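Local coordinates for protein cryptic loci regulator 2 (Schizosaccharomyces pombe 972h-, PDB 5IKJ) that promotes transcriptional silencing of heterochromatin within the SHREC repressor complex, where it is required for deacetylation and for proper nucleosome positioning, at residues V247-I252 with L256-I261; S240-G245 with I309-R314. All coordinates share one frame; numbering follows the deposited sequence.

Contact 1 of 2, residues V247-I252 with L256-I261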
# COMPACT_ATOMS: atom_id res chain seq x y z
N VAL A 247 1.33 -17.91 -4.06
CA VAL A 247 1.34 -19.36 -3.94
C VAL A 247 2.75 -19.79 -3.58
O VAL A 247 3.71 -19.44 -4.28
CB VAL A 247 0.87 -20.02 -5.25
CG1 VAL A 247 1.10 -21.52 -5.22
CG2 VAL A 247 -0.60 -19.71 -5.49
N VAL A 248 2.89 -20.55 -2.49
CA VAL A 248 4.18 -20.88 -1.92
C VAL A 248 4.21 -22.38 -1.60
O VAL A 248 3.22 -23.09 -1.76
CB VAL A 248 4.48 -20.06 -0.65
CG1 VAL A 248 4.33 -18.56 -0.93
CG2 VAL A 248 3.56 -20.47 0.50
N TRP A 249 5.38 -22.84 -1.15
CA TRP A 249 5.54 -24.18 -0.62
C TRP A 249 5.65 -24.09 0.90
O TRP A 249 6.44 -23.31 1.43
CB TRP A 249 6.79 -24.86 -1.18
CG TRP A 249 6.66 -25.35 -2.59
CD1 TRP A 249 7.32 -24.88 -3.68
CD2 TRP A 249 5.81 -26.41 -3.06
NE1 TRP A 249 6.95 -25.57 -4.80
CE2 TRP A 249 6.02 -26.52 -4.44
CE3 TRP A 249 4.90 -27.27 -2.44
CZ2 TRP A 249 5.35 -27.46 -5.23
CZ3 TRP A 249 4.24 -28.20 -3.22
CH2 TRP A 249 4.46 -28.28 -4.59
N ILE A 250 4.85 -24.90 1.59
CA ILE A 250 4.91 -25.01 3.04
C ILE A 250 5.66 -26.28 3.40
O ILE A 250 5.50 -27.32 2.76
CB ILE A 250 3.50 -25.01 3.66
CG1 ILE A 250 2.87 -23.62 3.56
CG2 ILE A 250 3.53 -25.49 5.10
CD1 ILE A 250 3.69 -22.52 4.20
N ASP A 251 6.50 -26.20 4.43
CA ASP A 251 7.29 -27.33 4.91
C ASP A 251 6.99 -27.53 6.39
O ASP A 251 7.54 -26.83 7.24
CB ASP A 251 8.78 -27.09 4.66
CG ASP A 251 9.64 -28.27 5.09
OD1 ASP A 251 9.10 -29.40 5.16
OD2 ASP A 251 10.84 -28.07 5.35
N ILE A 252 6.12 -28.49 6.68
CA ILE A 252 5.76 -28.86 8.05
C ILE A 252 6.04 -30.34 8.23
O ILE A 252 5.64 -31.16 7.39
CB ILE A 252 4.29 -28.55 8.36
CG1 ILE A 252 3.97 -27.07 8.10
CG2 ILE A 252 3.97 -28.88 9.81
CD1 ILE A 252 2.49 -26.77 8.01
N LEU A 256 6.06 -31.11 2.10
CA LEU A 256 5.93 -29.96 1.21
C LEU A 256 4.46 -29.80 0.86
O LEU A 256 3.89 -30.61 0.12
CB LEU A 256 6.78 -30.14 -0.04
CG LEU A 256 8.31 -30.03 0.09
CD1 LEU A 256 8.94 -30.04 -1.30
CD2 LEU A 256 8.74 -28.78 0.85
N ILE A 257 3.84 -28.74 1.36
CA ILE A 257 2.40 -28.51 1.24
C ILE A 257 2.19 -27.29 0.35
O ILE A 257 2.73 -26.22 0.64
CB ILE A 257 1.75 -28.31 2.62
CG1 ILE A 257 1.84 -29.59 3.44
CG2 ILE A 257 0.30 -27.86 2.47
CD1 ILE A 257 1.47 -29.42 4.90
N PRO A 258 1.42 -27.40 -0.74
CA PRO A 258 1.10 -26.20 -1.52
C PRO A 258 0.11 -25.32 -0.77
O PRO A 258 -0.89 -25.81 -0.23
CB PRO A 258 0.48 -26.76 -2.82
CG PRO A 258 0.65 -28.25 -2.75
CD PRO A 258 0.78 -28.60 -1.30
N ALA A 259 0.38 -24.02 -0.73
CA ALA A 259 -0.42 -23.11 0.07
C ALA A 259 -0.47 -21.75 -0.60
O ALA A 259 0.30 -21.45 -1.51
CB ALA A 259 0.15 -22.99 1.49
N ILE A 260 -1.40 -20.92 -0.12
CA ILE A 260 -1.53 -19.54 -0.56
C ILE A 260 -1.54 -18.66 0.69
O ILE A 260 -2.23 -18.97 1.67
CB ILE A 260 -2.80 -19.30 -1.40
CG1 ILE A 260 -2.84 -17.85 -1.90
CG2 ILE A 260 -4.05 -19.62 -0.60
CD1 ILE A 260 -3.68 -17.66 -3.14
N ILE A 261 -0.76 -17.58 0.65
CA ILE A 261 -0.77 -16.63 1.76
C ILE A 261 -2.12 -15.92 1.78
O ILE A 261 -2.50 -15.25 0.82
CB ILE A 261 0.38 -15.63 1.63
CG1 ILE A 261 1.73 -16.34 1.42
CG2 ILE A 261 0.45 -14.71 2.86
CD1 ILE A 261 2.24 -17.12 2.63
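Val247-Ile252 and Leu256-Ile261 are the two arms of an antiparallel beta hairpin. Its ladder rests on two hydrogen-bonded pairs. Val248 N reaches Ala259 O at 2.9 Å with an N-H...O angle of 169°, and Ala259 N returns a longer bond of 3.2 Å to Val248 O. Ile250 and Ile257 are held closer: Ile257 N lies 2.6 Å from Ile250 O. The arms diverge from strict antiparallel, with axes at 143°. Both are inner strands of a five-stranded antiparallel sheet, flanked by strand 309-311 beyond the first and strand 288-294 beyond the second. On one face, the indole of Trp249 meets the ring of Pro258 obliquely. Trp249 CZ3 meets Pro258 CG at 3.6 Å, and Trp249 CE3 reaches Leu256 CB at 4.2 Å. Trp312 stacks on the same indole, and Trp249 NE1 bonds to His315 O, which helps fix the ring's rotation. The other face is aliphatic. Ile250 CG1 sits anti to its carbonyl carbon (chi1 -72°) and runs diagonally to Ala259, where CG1 to CB is a tight 3.5 Å. Val248 crosses Ile261 at about a right angle, CG1 to CG1 at 4.1 Å.

Contact 2 of 2, residues S240-G245 with I309-R314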
# COMPACT_ATOMS: atom_id res chain seq x y z
N SER A 240 11.57 -8.11 2.77
CA SER A 240 12.08 -9.48 2.72
C SER A 240 11.04 -10.38 3.38
O SER A 240 11.11 -10.69 4.57
CB SER A 240 13.43 -9.59 3.41
OG SER A 240 14.14 -10.73 2.97
N SER A 241 10.05 -10.80 2.59
CA SER A 241 8.87 -11.44 3.13
C SER A 241 8.06 -12.04 1.99
O SER A 241 8.31 -11.77 0.81
CB SER A 241 8.02 -10.44 3.92
OG SER A 241 7.64 -9.35 3.10
N TYR A 242 7.09 -12.87 2.36
CA TYR A 242 6.10 -13.38 1.42
C TYR A 242 4.88 -12.46 1.41
O TYR A 242 4.59 -11.76 2.38
CB TYR A 242 5.71 -14.81 1.78
CG TYR A 242 6.84 -15.79 1.57
CD1 TYR A 242 7.04 -16.40 0.34
CD2 TYR A 242 7.73 -16.08 2.60
CE1 TYR A 242 8.08 -17.29 0.15
CE2 TYR A 242 8.77 -16.97 2.41
CZ TYR A 242 8.94 -17.57 1.18
OH TYR A 242 9.98 -18.45 0.99
N ARG A 243 4.16 -12.48 0.29
CA ARG A 243 3.18 -11.45 -0.00
C ARG A 243 1.78 -12.03 -0.09
O ARG A 243 1.58 -13.19 -0.48
CB ARG A 243 3.55 -10.72 -1.30
CG ARG A 243 4.86 -9.96 -1.18
CD ARG A 243 5.37 -9.41 -2.49
NE ARG A 243 6.51 -8.53 -2.28
CZ ARG A 243 7.32 -8.08 -3.24
NH1 ARG A 243 7.12 -8.44 -4.50
NH2 ARG A 243 8.33 -7.28 -2.93
N LEU A 244 0.81 -11.21 0.29
CA LEU A 244 -0.58 -11.63 0.36
C LEU A 244 -1.07 -12.09 -1.01
O LEU A 244 -0.99 -11.35 -1.99
CB LEU A 244 -1.45 -10.48 0.87
CG LEU A 244 -1.12 -10.02 2.30
CD1 LEU A 244 -1.85 -8.73 2.64
CD2 LEU A 244 -1.47 -11.11 3.30
N GLY A 245 -1.58 -13.32 -1.07
CA GLY A 245 -2.08 -13.89 -2.30
C GLY A 245 -1.09 -14.74 -3.07
O GLY A 245 -1.46 -15.32 -4.10
N ILE A 309 8.80 -21.67 4.72
CA ILE A 309 8.13 -21.38 3.46
C ILE A 309 9.19 -21.15 2.39
O ILE A 309 10.22 -20.52 2.65
CB ILE A 309 7.21 -20.15 3.57
CG1 ILE A 309 6.32 -20.26 4.82
CG2 ILE A 309 6.37 -20.00 2.30
CD1 ILE A 309 5.34 -19.13 5.01
N GLU A 310 8.93 -21.67 1.20
CA GLU A 310 9.83 -21.51 0.07
C GLU A 310 9.06 -21.01 -1.14
O GLU A 310 7.88 -21.35 -1.30
CB GLU A 310 10.53 -22.83 -0.27
CG GLU A 310 11.28 -23.44 0.90
CD GLU A 310 12.51 -24.22 0.48
OE1 GLU A 310 12.39 -25.10 -0.39
OE2 GLU A 310 13.60 -23.95 1.03
N PRO A 311 9.68 -20.19 -1.99
CA PRO A 311 8.96 -19.69 -3.17
C PRO A 311 8.53 -20.84 -4.08
O PRO A 311 9.19 -21.88 -4.15
CB PRO A 311 9.99 -18.78 -3.85
CG PRO A 311 10.97 -18.44 -2.79
CD PRO A 311 11.04 -19.64 -1.91
N TRP A 312 7.42 -20.62 -4.78
CA TRP A 312 6.86 -21.66 -5.63
C TRP A 312 7.88 -22.21 -6.62
O TRP A 312 7.85 -23.39 -6.96
CB TRP A 312 5.64 -21.12 -6.39
CG TRP A 312 4.98 -22.16 -7.23
CD1 TRP A 312 5.00 -22.24 -8.60
CD2 TRP A 312 4.22 -23.28 -6.78
NE1 TRP A 312 4.28 -23.33 -9.02
CE2 TRP A 312 3.79 -23.99 -7.91
CE3 TRP A 312 3.85 -23.75 -5.51
CZ2 TRP A 312 3.02 -25.14 -7.83
CZ3 TRP A 312 3.08 -24.89 -5.43
CH2 TRP A 312 2.67 -25.58 -6.58
N SER A 313 8.79 -21.36 -7.10
CA SER A 313 9.75 -21.76 -8.11
C SER A 313 10.90 -22.60 -7.55
O SER A 313 11.80 -22.96 -8.32
CB SER A 313 10.32 -20.53 -8.82
OG SER A 313 10.80 -19.58 -7.89
N ARG A 314 10.89 -22.91 -6.26
CA ARG A 314 11.99 -23.68 -5.68
C ARG A 314 11.83 -25.17 -5.95
O ARG A 314 12.82 -25.85 -6.24
CB ARG A 314 12.08 -23.41 -4.18
CG ARG A 314 13.22 -24.15 -3.47
CD ARG A 314 14.55 -23.96 -4.18
NE ARG A 314 15.67 -24.54 -3.44
CZ ARG A 314 15.91 -25.85 -3.36
NH1 ARG A 314 15.10 -26.72 -3.96
NH2 ARG A 314 16.95 -26.29 -2.67
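The phenol ring of Tyr242 has Ile309 over one face and the backbone N of Pro311 at its edge, close to the ring plane. The methyl Ile309 CG2 sits almost centrally above that face. It lies 3.8 Å from the centroid of the Tyr242 ring and 13° off the normal, a CH-pi contact. Ile309 CB adds a touch near the rim, 3.7 Å from Tyr242 CE2. The methyl can lie there because CG2 stands anti to the backbone N of Ile309, while CG1 takes the position anti to the carbonyl carbon (chi1 -48°). At the far end of the phenol, Tyr242 OH donates a weak hydrogen bond of 2.7 Å to Ile309 O. The hydroxyl also packs against the proline ring, with Pro311 CD 3.3 Å from Tyr242 OH. An alanine in place of Tyr242 has no ring or hydroxyl, and would probably leave a gap beside Ile309 CG2 and Pro311 and Ile309 O without this donor. The backbone N of Tyr242 is tied to Tyr290 OH and its carbonyl to Arg264 NH1. Past Pro311 the chain turns, with Arg314 N bonded to Pro311 O at 2.9 Å. The arrangement is that of a connecting loop packed on an edge strand: 240-245 leads from helix 214-237 into the sheet, and its tyrosine lies against strand 309-311, which borders that antiparallel sheet.

Contact 1 is nested along the chain inside the loop closed by contact 2, and their centres are about 9 Å apart. Both reach one antiparallel sheet, in which strands 247-252 and 309-311 are neighbours. A probable hydrogen bond of 2.9 Å from Trp249 N to Glu310 O joins the hairpin to the edge strand. Another, from Gly245 N to Ile261 O at 2.9 Å, ties the incoming loop to the second arm. Val248 of contact 1 touches both Tyr242 and Ile309 of contact 2. Next to it, Val247 O packs on Trp312 CB at 3.3 Å. Neither contact supplies a zinc ligand; the ion is held by His189, Cys204, Cys206 and Cys209.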